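Local atomic coordinates of nitrate transport protein (Parabacteroides distasonis, PDB entry 3HN0), a protein that probably serves as the substrate-binding component of an ABC transporter, capturing a small solute, perhaps nitrate or a related compound, for import. Residues W83-L88 / A182-V187; S16-A21 / K235-C240; R259-E262 / A268-G271; P152-A157 / L164-D169. All coordinates share one frame; numbering follows the deposited sequence. Where two conformers were deposited one is given.

Interaction 1 (W83-L88 / A182-V187); sequences WGTLYL and AQTAVV
A182 lies against the six-membered ring of W83, its CB 3.6 Å from W83 CZ3. The W83 side chain leaves its backbone pointing away from 182-187. With CG anti to the carbonyl carbon (chi1 -60°), however, the long indole reaches back so that CZ3 and CH2 do the touching, meeting A182 obliquely. W83 NE1, at another corner of the indole, donates to Y243 O; with an alanine here, A182 would probably lose its apolar cover and Y243 O its indole donor. At Q183 the contact turns polar. Its chain, extended beyond CG, slides past T85 in the opposite direction and brings the amide to T85 OG1, which stands 3.0 Å from Q183 NE2 and 3.0 Å from Q183 OE1. The hydroxyl lies above the amide plane, toward its outer end, and the angle at NE2 is too poor for a hydrogen bond. A water settles that nitrogen instead: it accepts from Q183 NE2 at 2.9 Å and donates to W83 O at 2.7 Å, bridging the two segments. T184, opening strand 184-188, adds a looser touch, OG1 to T85 CG2 at 4.4 Å. Segment 83-88 runs from strand 76-82 of the large sheet into strand 87-90 of the small one, while 182-187 enters the large sheet at strand 184-188, consistent with the interlobe hinge of a type II periplasmic binding protein fold.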
loop_
_atom_site.group_PDB
_atom_site.type_symbol
_atom_site.label_atom_id
_atom_site.label_comp_id
_atom_site.label_asym_id
_atom_site.label_seq_id
_atom_site.Cartn_x
_atom_site.Cartn_y
_atom_site.Cartn_z
ATOM N N TRP A 83 -1.345 5.600 -8.817
ATOM C CA TRP A 83 -1.415 4.341 -8.085
ATOM C C TRP A 83 -2.855 3.779 -7.970
ATOM O O TRP A 83 -3.071 2.697 -7.450
ATOM C CB TRP A 83 -0.769 4.524 -6.687
ATOM C CG TRP A 83 0.681 4.933 -6.848
ATOM C CD1 TRP A 83 1.148 6.193 -7.028
ATOM C CD2 TRP A 83 1.810 4.051 -7.000
ATOM N NE1 TRP A 83 2.500 6.181 -7.251
ATOM C CE2 TRP A 83 2.950 4.876 -7.200
ATOM C CE3 TRP A 83 1.981 2.658 -6.926
ATOM C CZ2 TRP A 83 4.208 4.371 -7.380
ATOM C CZ3 TRP A 83 3.263 2.143 -7.077
ATOM C CH2 TRP A 83 4.371 3.008 -7.327
ATOM N N GLY A 84 -3.829 4.529 -8.443
ATOM C CA GLY A 84 -5.250 4.154 -8.340
ATOM C C GLY A 84 -5.847 4.059 -9.730
ATOM O O GLY A 84 -6.286 5.047 -10.309
ATOM N N THR A 85 -5.819 2.875 -10.327
ATOM C CA THR A 85 -6.313 2.757 -11.670
ATOM C C THR A 85 -7.506 1.854 -11.879
ATOM O O THR A 85 -8.170 1.962 -12.912
ATOM C CB THR A 85 -5.179 2.344 -12.655
ATOM O OG1 THR A 85 -4.783 1.024 -12.403
ATOM C CG2 THR A 85 -3.981 3.214 -12.489
ATOM N N LEU A 86 -7.773 0.944 -10.945
ATOM C CA LEU A 86 -8.810 -0.043 -11.194
ATOM C C LEU A 86 -9.702 -0.252 -9.975
ATOM O O LEU A 86 -9.243 -0.546 -8.869
ATOM C CB LEU A 86 -8.176 -1.348 -11.668
ATOM C CG LEU A 86 -9.133 -2.263 -12.412
ATOM C CD1 LEU A 86 -9.544 -1.603 -13.787
ATOM C CD2 LEU A 86 -8.504 -3.635 -12.581
ATOM N N TYR A 87 -11.007 -0.069 -10.213
ATOM C CA TYR A 87 -12.000 -0.272 -9.201
ATOM C C TYR A 87 -13.139 -1.148 -9.666
ATOM O O TYR A 87 -13.478 -1.161 -10.834
ATOM C CB TYR A 87 -12.538 1.086 -8.743
ATOM C CG TYR A 87 -11.548 1.918 -8.015
ATOM C CD1 TYR A 87 -10.633 2.722 -8.721
ATOM C CD2 TYR A 87 -11.486 1.924 -6.610
ATOM C CE1 TYR A 87 -9.683 3.502 -8.056
ATOM C CE2 TYR A 87 -10.519 2.701 -5.959
ATOM C CZ TYR A 87 -9.640 3.490 -6.682
ATOM O OH TYR A 87 -8.703 4.270 -6.029
ATOM N N LEU A 88 -13.713 -1.940 -8.764
ATOM C CA LEU A 88 -14.875 -2.753 -9.103
ATOM C C LEU A 88 -16.136 -1.996 -8.744
ATOM O O LEU A 88 -16.264 -1.515 -7.611
ATOM C CB LEU A 88 -14.842 -4.035 -8.281
ATOM C CG LEU A 88 -15.966 -5.063 -8.415
ATOM C CD1 LEU A 88 -16.041 -5.614 -9.828
ATOM C CD2 LEU A 88 -15.695 -6.151 -7.363
ATOM N N ALA A 182 2.626 -0.738 -9.134
ATOM C CA ALA A 182 3.235 0.219 -10.031
ATOM C C ALA A 182 2.833 -0.138 -11.480
ATOM O O ALA A 182 3.602 -0.731 -12.235
ATOM C CB ALA A 182 4.739 0.270 -9.810
ATOM N N GLN A 183 1.620 0.245 -11.867
ATOM C CA GLN A 183 1.037 -0.180 -13.168
ATOM C C GLN A 183 1.315 0.777 -14.294
ATOM O O GLN A 183 1.080 0.426 -15.431
ATOM C CB GLN A 183 -0.512 -0.315 -13.138
ATOM C CG GLN A 183 -1.067 -0.881 -11.951
ATOM C CD GLN A 183 -2.523 -1.090 -12.062
ATOM O OE1 GLN A 183 -3.060 -1.311 -13.168
ATOM N NE2 GLN A 183 -3.195 -1.018 -10.933
ATOM N N THR A 184 1.787 1.985 -13.971
ATOM C CA THR A 184 2.017 3.027 -14.935
ATOM C C THR A 184 3.475 3.477 -14.898
ATOM O O THR A 184 4.044 3.658 -13.806
ATOM C CB THR A 184 1.131 4.216 -14.639
ATOM O OG1 THR A 184 -0.239 3.798 -14.633
ATOM C CG2 THR A 184 1.360 5.327 -15.666
ATOM N N ALA A 185 4.082 3.571 -16.072
ATOM C CA ALA A 185 5.480 3.883 -16.216
ATOM C C ALA A 185 5.680 5.230 -16.857
ATOM O O ALA A 185 5.045 5.565 -17.886
ATOM C CB ALA A 185 6.206 2.850 -17.115
ATOM N N VAL A 186 6.588 5.985 -16.261
ATOM C CA VAL A 186 7.212 7.122 -16.946
ATOM C C VAL A 186 8.545 6.611 -17.432
ATOM O O VAL A 186 9.421 6.282 -16.613
ATOM C CB VAL A 186 7.395 8.340 -16.018
ATOM C CG1 VAL A 186 8.083 9.489 -16.765
ATOM C CG2 VAL A 186 6.059 8.796 -15.409
ATOM N N VAL A 187 8.742 6.604 -18.746
ATOM C CA VAL A 187 9.996 6.143 -19.340
ATOM C C VAL A 187 10.692 7.284 -20.074
ATOM O O VAL A 187 10.038 8.256 -20.469
ATOM C CB VAL A 187 9.757 4.951 -20.303
ATOM C CG1 VAL A 187 9.056 3.790 -19.499
ATOM C CG2 VAL A 187 9.015 5.358 -21.593
HETATM O O HOH W 1 -2.010 0.607 -8.832
#

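Interaction 2 (S16-A21 / K235-C240); sequences SVIAFA and KSIERC
I18 supplies the whole of one side of this contact, presenting a separate branch to each of two residues of helix 234-240. The first contact is between aliphatic groups: I18 CG2 lies 4.0 Å from I237 CD1 and 4.1 Å from I237 CG1, the two side chains meeting at an oblique angle. On I237 it is the longer branch that reaches across, since CB itself does not point at 16-21. The second involves sulfur, with I18 CD1 at 3.9 Å from C240 SG. These two partners are three residues apart on the helix, hence nearly one turn. The I18 torsions account for the division of labour: CG1 is anti to the carbonyl carbon (chi1 -60°) and the chain runs on extended (chi2 169°), which carries CD1 to the cysteine while CG2 remains beside the isoleucine. Around them, I18 also packs on A210 of helix 196-212, and I237 on P214 and I218 of helix 214-223. Polar work on helix 234-240 goes elsewhere, as in the salt bridge from R239 NE to E151 OE2. With no hydrogen bond between 16-21 and 235-240 and all three touching residues buried, the contact depends on shape and exclusion of water, with little to enforce an exact direction.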
loop_
_atom_site.group_PDB
_atom_site.type_symbol
_atom_site.label_atom_id
_atom_site.label_comp_id
_atom_site.label_asym_id
_atom_site.label_seq_id
_atom_site.Cartn_x
_atom_site.Cartn_y
_atom_site.Cartn_z
ATOM N N SER A 16 -3.262 9.390 -15.953
ATOM C CA SER A 16 -1.919 9.876 -15.757
ATOM C C SER A 16 -1.773 11.343 -16.177
ATOM O O SER A 16 -0.935 12.015 -15.630
ATOM C CB SER A 16 -0.930 9.047 -16.558
ATOM O OG SER A 16 -1.169 9.305 -17.910
ATOM N N VAL A 17 -2.630 11.843 -17.095
ATOM C CA VAL A 17 -2.531 13.262 -17.531
ATOM C C VAL A 17 -2.832 14.161 -16.334
ATOM O O VAL A 17 -2.287 15.279 -16.229
ATOM C CB VAL A 17 -3.417 13.602 -18.706
ATOM C CG1 VAL A 17 -4.925 13.520 -18.344
ATOM C CG2 VAL A 17 -3.039 14.972 -19.297
ATOM N N ILE A 18 -3.608 13.645 -15.364
ATOM C CA ILE A 18 -3.878 14.446 -14.186
ATOM C C ILE A 18 -2.602 14.798 -13.406
ATOM O O ILE A 18 -2.429 15.927 -12.933
ATOM C CB ILE A 18 -4.924 13.753 -13.240
ATOM C CG1 ILE A 18 -6.234 13.542 -13.989
ATOM C CG2 ILE A 18 -5.120 14.616 -11.942
ATOM C CD1 ILE A 18 -7.286 12.617 -13.240
ATOM N N ALA A 19 -1.673 13.854 -13.307
ATOM C CA ALA A 19 -0.413 14.106 -12.648
ATOM C C ALA A 19 0.418 15.174 -13.330
ATOM O O ALA A 19 1.202 15.851 -12.692
ATOM C CB ALA A 19 0.399 12.778 -12.578
ATOM N N PHE A 20 0.261 15.253 -14.647
ATOM C CA PHE A 20 0.994 16.168 -15.498
ATOM C C PHE A 20 0.219 17.451 -15.797
ATOM O O PHE A 20 0.696 18.302 -16.541
ATOM C CB PHE A 20 1.343 15.422 -16.803
ATOM C CG PHE A 20 2.392 14.377 -16.640
ATOM C CD1 PHE A 20 2.068 13.102 -16.278
ATOM C CD2 PHE A 20 3.743 14.682 -16.864
ATOM C CE1 PHE A 20 3.037 12.156 -16.117
ATOM C CE2 PHE A 20 4.726 13.733 -16.705
ATOM C CZ PHE A 20 4.381 12.480 -16.325
ATOM N N ALA A 21 -0.973 17.619 -15.201
ATOM C CA ALA A 21 -1.861 18.724 -15.563
ATOM C C ALA A 21 -1.183 20.068 -15.467
ATOM O O ALA A 21 -1.377 20.924 -16.336
ATOM C CB ALA A 21 -3.160 18.706 -14.709
ATOM N N LYS A 235 -13.158 13.939 -5.825
ATOM C CA LYS A 235 -13.138 12.510 -5.459
ATOM C C LYS A 235 -12.493 11.628 -6.525
ATOM O O LYS A 235 -11.802 10.681 -6.211
ATOM C CB LYS A 235 -14.526 12.001 -5.111
ATOM C CG LYS A 235 -14.962 12.412 -3.710
ATOM C CD LYS A 235 -16.265 11.711 -3.335
ATOM C CE LYS A 235 -17.075 12.482 -2.281
ATOM N NZ LYS A 235 -16.275 12.777 -1.065
ATOM N N SER A 236 -12.642 12.007 -7.796
ATOM C CA SER A 236 -12.019 11.296 -8.904
ATOM C C SER A 236 -10.503 11.378 -8.732
ATOM O O SER A 236 -9.802 10.396 -8.860
ATOM C CB SER A 236 -12.385 11.928 -10.256
ATOM O OG SER A 236 -13.784 12.219 -10.363
ATOM N N ILE A 237 -10.018 12.570 -8.450
ATOM C CA ILE A 237 -8.562 12.741 -8.244
ATOM C C ILE A 237 -8.065 11.913 -7.074
ATOM O O ILE A 237 -7.068 11.207 -7.192
ATOM C CB ILE A 237 -8.203 14.211 -8.118
ATOM C CG1 ILE A 237 -8.388 14.856 -9.495
ATOM C CG2 ILE A 237 -6.752 14.366 -7.636
ATOM C CD1 ILE A 237 -7.913 16.297 -9.571
ATOM N N GLU A 238 -8.835 11.911 -5.967
ATOM C CA GLU A 238 -8.481 11.093 -4.813
ATOM C C GLU A 238 -8.334 9.621 -5.163
ATOM O O GLU A 238 -7.360 8.957 -4.744
ATOM C CB GLU A 238 -9.476 11.231 -3.647
ATOM C CG GLU A 238 -9.423 12.516 -2.855
ATOM C CD GLU A 238 -10.707 12.742 -1.997
ATOM O OE1 GLU A 238 -11.430 11.757 -1.625
ATOM O OE2 GLU A 238 -10.983 13.924 -1.709
ATOM N N ARG A 239 -9.282 9.091 -5.945
ATOM C CA ARG A 239 -9.214 7.707 -6.391
ATOM C C ARG A 239 -8.015 7.363 -7.289
ATOM O O ARG A 239 -7.626 6.223 -7.386
ATOM C CB ARG A 239 -10.521 7.289 -7.073
ATOM C CG ARG A 239 -11.685 7.202 -6.091
ATOM C CD ARG A 239 -12.876 6.462 -6.670
ATOM N NE ARG A 239 -13.516 7.287 -7.678
ATOM C CZ ARG A 239 -14.619 8.027 -7.512
ATOM N NH1 ARG A 239 -15.271 8.108 -6.345
ATOM N NH2 ARG A 239 -15.076 8.706 -8.535
ATOM N N CYS A 240 -7.465 8.357 -7.970
ATOM C CA CYS A 240 -6.299 8.116 -8.814
ATOM C C CYS A 240 -5.034 7.930 -7.999
ATOM O O CYS A 240 -4.047 7.387 -8.533
ATOM C CB CYS A 240 -6.068 9.275 -9.820
ATOM S SG CYS A 240 -7.401 9.379 -11.018
#

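Interaction 3 (R259-E262 / A268-G271); sequences RLIE and AVGG
E262 and V269 bring the two backbones to their nearest approach, CA to CA 6.6 Å, where the short 3-10 segment that includes A268 and V269 folds back beside the last turns of helix 251-264. I261 carries most of the apolar contact through a single methyl. Its CG2 is anti to the backbone N, as chi1 of -65° on CG1 requires, and it reaches V269 CG1 at 3.7 Å and A268 CB at 3.9 Å. The I261 and V269 side chains run at a slant to each other, while the CG1-CD1 arm of I261 leads away from 268-271. The other V269 methyl, CG2, lies 4.2 Å from E262 CB, so the valine straddles two successive helical residues. This is a helix end covered by its own chain continuation, and helix 62-70 packs against the same cluster: I63 touches I261, A268 and V269, and N70 ND2 donates to V269 O. Beyond V269 the chain turns through two glycines with positive phi, G270 at 86° and G271 at 93°; at either one a CB would be jammed against the preceding carbonyl oxygen. E262, extended from a CG anti to the backbone N, runs alongside this turn. Its carboxylate ends with OE2 4.0 Å from G271 O, a contact without a hydrogen bond between them.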
loop_
_atom_site.group_PDB
_atom_site.type_symbol
_atom_site.label_atom_id
_atom_site.label_comp_id
_atom_site.label_asym_id
_atom_site.label_seq_id
_atom_site.Cartn_x
_atom_site.Cartn_y
_atom_site.Cartn_z
ATOM N N ARG A 259 6.178 -9.473 -12.016
ATOM C CA ARG A 259 6.153 -10.874 -11.692
ATOM C C ARG A 259 4.753 -11.420 -11.674
ATOM O O ARG A 259 4.500 -12.522 -12.176
ATOM C CB ARG A 259 6.811 -11.105 -10.331
ATOM C CG ARG A 259 7.083 -12.545 -9.982
ATOM C CD ARG A 259 8.035 -12.659 -8.749
ATOM N NE ARG A 259 9.335 -11.996 -8.988
ATOM C CZ ARG A 259 9.772 -10.866 -8.408
ATOM N NH1 ARG A 259 9.051 -10.208 -7.492
ATOM N NH2 ARG A 259 10.969 -10.388 -8.735
ATOM N N LEU A 260 3.824 -10.667 -11.074
ATOM C CA LEU A 260 2.428 -11.073 -11.061
ATOM C C LEU A 260 1.884 -11.204 -12.488
ATOM O O LEU A 260 1.274 -12.215 -12.844
ATOM C CB LEU A 260 1.612 -10.076 -10.216
ATOM C CG LEU A 260 0.126 -10.339 -9.990
ATOM C CD1 LEU A 260 -0.408 -9.492 -8.813
ATOM C CD2 LEU A 260 -0.633 -10.058 -11.273
ATOM N N ILE A 261 2.110 -10.189 -13.322
ATOM C CA ILE A 261 1.633 -10.226 -14.703
ATOM C C ILE A 261 2.210 -11.443 -15.449
ATOM O O ILE A 261 1.508 -12.147 -16.161
ATOM C CB ILE A 261 2.028 -8.951 -15.478
ATOM C CG1 ILE A 261 1.319 -7.739 -14.867
ATOM C CG2 ILE A 261 1.767 -9.092 -17.000
ATOM C CD1 ILE A 261 -0.197 -7.858 -14.916
ATOM N N GLU A 262 3.500 -11.669 -15.251
ATOM C CA GLU A 262 4.202 -12.745 -15.907
ATOM C C GLU A 262 3.590 -14.113 -15.540
ATOM O O GLU A 262 3.607 -15.061 -16.346
ATOM C CB GLU A 262 5.668 -12.664 -15.504
ATOM C CG GLU A 262 6.543 -13.661 -16.203
ATOM C CD GLU A 262 7.981 -13.603 -15.724
ATOM O OE1 GLU A 262 8.203 -13.254 -14.554
ATOM O OE2 GLU A 262 8.871 -13.894 -16.526
ATOM N N ALA A 268 3.066 -10.750 -22.139
ATOM C CA ALA A 268 2.691 -9.323 -21.913
ATOM C C ALA A 268 3.893 -8.469 -21.460
ATOM O O ALA A 268 3.892 -7.248 -21.672
ATOM C CB ALA A 268 1.539 -9.210 -20.898
ATOM N N VAL A 269 4.912 -9.091 -20.839
ATOM C CA VAL A 269 6.087 -8.312 -20.411
ATOM C C VAL A 269 7.311 -8.641 -21.252
ATOM O O VAL A 269 8.405 -8.226 -20.924
ATOM C CB VAL A 269 6.381 -8.538 -18.923
ATOM C CG1 VAL A 269 5.177 -7.979 -18.088
ATOM C CG2 VAL A 269 6.681 -10.047 -18.622
ATOM N N GLY A 270 7.116 -9.391 -22.327
ATOM C CA GLY A 270 8.184 -9.778 -23.201
ATOM C C GLY A 270 8.937 -11.024 -22.801
ATOM O O GLY A 270 10.066 -11.223 -23.259
ATOM N N GLY A 271 8.324 -11.870 -21.971
ATOM C CA GLY A 271 8.855 -13.211 -21.732
ATOM C C GLY A 271 9.795 -13.360 -20.545
ATOM O O GLY A 271 10.190 -14.471 -20.207
#

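Interaction 4 (P152-A157 / L164-D169); sequences PFLSIA and LRITAD
L154 and L164 both hold CG anti to the backbone N, at chi1 180° and -166°, and so reach from helix 153-160 and from 164-169 into the helix-sheet interface. The helix links strands 146-149 and 165-169, which run parallel with strand 87-90 between them: a beta-alpha-beta crossover, here with its helix packed on the sheet it connects. One pairing is L154 with I166. The leucine's fork embraces the isoleucine's longer branch, CD1 lying 4.0 Å from I166 CG1 and CD2 4.0 Å from I166 CD1, and the two side chains cross at about a right angle. Nearly one helical turn on, A157 CB sits 3.5 Å from L164 CD2, a tight contact made possible by the small alanine. V89 of the middle strand backs both leucines. No hydrogen bond joins the two segments. Farther along the strand, T167 and A168 both face L88 in a classic beta bulge, while R165 points away from the helix and curls back on its own chain. R165 NH1 donates to S162 O and also to L164 O, the latter at 2.9 Å and 147°, the nitrogen lying well above the L164 carbonyl plane although that oxygen lies close to the guanidinium plane.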
loop_
_atom_site.group_PDB
_atom_site.type_symbol
_atom_site.label_atom_id
_atom_site.label_comp_id
_atom_site.label_asym_id
_atom_site.label_seq_id
_atom_site.Cartn_x
_atom_site.Cartn_y
_atom_site.Cartn_z
ATOM N N PRO A 152 -11.597 8.707 -16.153
ATOM C CA PRO A 152 -12.790 9.392 -15.670
ATOM C C PRO A 152 -14.066 8.551 -15.803
ATOM O O PRO A 152 -15.150 8.936 -15.286
ATOM C CB PRO A 152 -12.866 10.600 -16.609
ATOM C CG PRO A 152 -12.343 10.115 -17.839
ATOM C CD PRO A 152 -11.273 9.130 -17.538
ATOM N N PHE A 153 -13.940 7.389 -16.432
ATOM C CA PHE A 153 -15.119 6.565 -16.769
ATOM C C PHE A 153 -15.846 6.147 -15.487
ATOM O O PHE A 153 -17.079 6.069 -15.431
ATOM C CB PHE A 153 -14.646 5.322 -17.502
ATOM C CG PHE A 153 -13.873 5.633 -18.716
ATOM C CD1 PHE A 153 -14.534 6.103 -19.839
ATOM C CD2 PHE A 153 -12.446 5.490 -18.737
ATOM C CE1 PHE A 153 -13.822 6.410 -21.006
ATOM C CE2 PHE A 153 -11.740 5.809 -19.887
ATOM C CZ PHE A 153 -12.437 6.290 -21.023
ATOM N N LEU A 154 -15.059 5.816 -14.480
ATOM C CA LEU A 154 -15.584 5.465 -13.156
ATOM C C LEU A 154 -16.519 6.557 -12.629
ATOM O O LEU A 154 -17.648 6.299 -12.229
ATOM C CB LEU A 154 -14.433 5.256 -12.185
ATOM C CG LEU A 154 -14.742 4.883 -10.725
ATOM C CD1 LEU A 154 -15.687 3.694 -10.623
ATOM C CD2 LEU A 154 -13.392 4.591 -9.929
ATOM N N SER A 155 -16.016 7.787 -12.622
ATOM C CA SER A 155 -16.782 8.939 -12.133
ATOM C C SER A 155 -18.042 9.171 -12.954
ATOM O O SER A 155 -19.128 9.457 -12.411
ATOM C CB SER A 155 -15.911 10.206 -12.163
ATOM O OG SER A 155 -14.872 10.114 -11.204
ATOM N N ILE A 156 -17.888 9.046 -14.261
ATOM C CA ILE A 156 -19.039 9.253 -15.190
ATOM C C ILE A 156 -20.133 8.196 -14.932
ATOM O O ILE A 156 -21.332 8.513 -14.866
ATOM C CB ILE A 156 -18.547 9.191 -16.647
ATOM C CG1 ILE A 156 -17.640 10.391 -16.931
ATOM C CG2 ILE A 156 -19.740 9.089 -17.653
ATOM C CD1 ILE A 156 -16.854 10.242 -18.227
ATOM N N ALA A 157 -19.725 6.935 -14.769
ATOM C CA ALA A 157 -20.651 5.848 -14.501
ATOM C C ALA A 157 -21.358 6.053 -13.170
ATOM O O ALA A 157 -22.563 5.886 -13.072
ATOM C CB ALA A 157 -19.887 4.492 -14.484
ATOM N N LEU A 164 -25.170 2.797 -8.844
ATOM C CA LEU A 164 -23.892 2.119 -8.991
ATOM C C LEU A 164 -23.039 2.485 -7.783
ATOM O O LEU A 164 -23.067 3.622 -7.342
ATOM C CB LEU A 164 -23.189 2.585 -10.286
ATOM C CG LEU A 164 -22.028 1.754 -10.753
ATOM C CD1 LEU A 164 -22.482 0.316 -11.215
ATOM C CD2 LEU A 164 -21.268 2.556 -11.865
ATOM N N ARG A 165 -22.281 1.518 -7.277
ATOM C CA ARG A 165 -21.362 1.722 -6.176
ATOM C C ARG A 165 -20.010 1.075 -6.456
ATOM O O ARG A 165 -19.953 0.016 -7.048
ATOM C CB ARG A 165 -21.938 1.129 -4.880
ATOM C CG ARG A 165 -23.226 1.796 -4.401
ATOM C CD ARG A 165 -22.958 3.157 -3.729
ATOM N NE ARG A 165 -24.194 3.777 -3.216
ATOM C CZ ARG A 165 -25.016 4.539 -3.938
ATOM N NH1 ARG A 165 -24.746 4.780 -5.222
ATOM N NH2 ARG A 165 -26.125 5.052 -3.387
ATOM N N ILE A 166 -18.947 1.690 -5.947
ATOM C CA ILE A 166 -17.628 1.034 -5.879
ATOM C C ILE A 166 -17.715 0.006 -4.734
ATOM O O ILE A 166 -18.123 0.351 -3.633
ATOM C CB ILE A 166 -16.539 2.012 -5.604
ATOM C CG1 ILE A 166 -16.373 2.962 -6.783
ATOM C CG2 ILE A 166 -15.246 1.274 -5.320
ATOM C CD1 ILE A 166 -15.394 4.110 -6.515
ATOM N N THR A 167 -17.377 -1.242 -5.036
ATOM C CA THR A 167 -17.382 -2.323 -4.063
ATOM C C THR A 167 -15.988 -2.843 -3.731
ATOM O O THR A 167 -15.837 -3.529 -2.722
ATOM C CB THR A 167 -18.271 -3.488 -4.536
ATOM O OG1 THR A 167 -17.760 -4.060 -5.747
ATOM C CG2 THR A 167 -19.729 -2.981 -4.758
ATOM N N ALA A 168 -14.985 -2.534 -4.543
ATOM C CA ALA A 168 -13.605 -2.959 -4.221
ATOM C C ALA A 168 -12.590 -2.105 -4.923
ATOM O O ALA A 168 -12.843 -1.576 -6.022
ATOM C CB ALA A 168 -13.414 -4.444 -4.620
ATOM N N ASP A 169 -11.407 -2.042 -4.320
ATOM C CA ASP A 169 -10.237 -1.394 -4.853
ATOM C C ASP A 169 -9.340 -2.505 -5.346
ATOM O O ASP A 169 -8.967 -3.367 -4.554
ATOM C CB ASP A 169 -9.647 -0.608 -3.690
ATOM C CG ASP A 169 -8.329 0.089 -4.017
ATOM O OD1 ASP A 169 -7.628 -0.332 -4.939
ATOM O OD2 ASP A 169 -7.988 1.065 -3.303
#

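Interaction 1 lies nearest the middle, its centre about 4 Å from that of the chain, and is the one with a water bridge between its segments. Interactions 2 and 4 are buried but wholly apolar across their segments; interaction 3, partly buried and near the surface, mixes methyl packing with a glycine turn. The first, second and fourth form a continuous group: Y87 OH of interaction 1 is hydrogen-bonded to R239 O of interaction 2, S236 OG meets S155 OG of interaction 4 in a probable hydrogen bond, and strand 87-90 pairs with strand 165-169 through L88. Interaction 3 stands apart, its nearest atoms about 7 Å from interaction 1, and lies across the chain's centre from interaction 2.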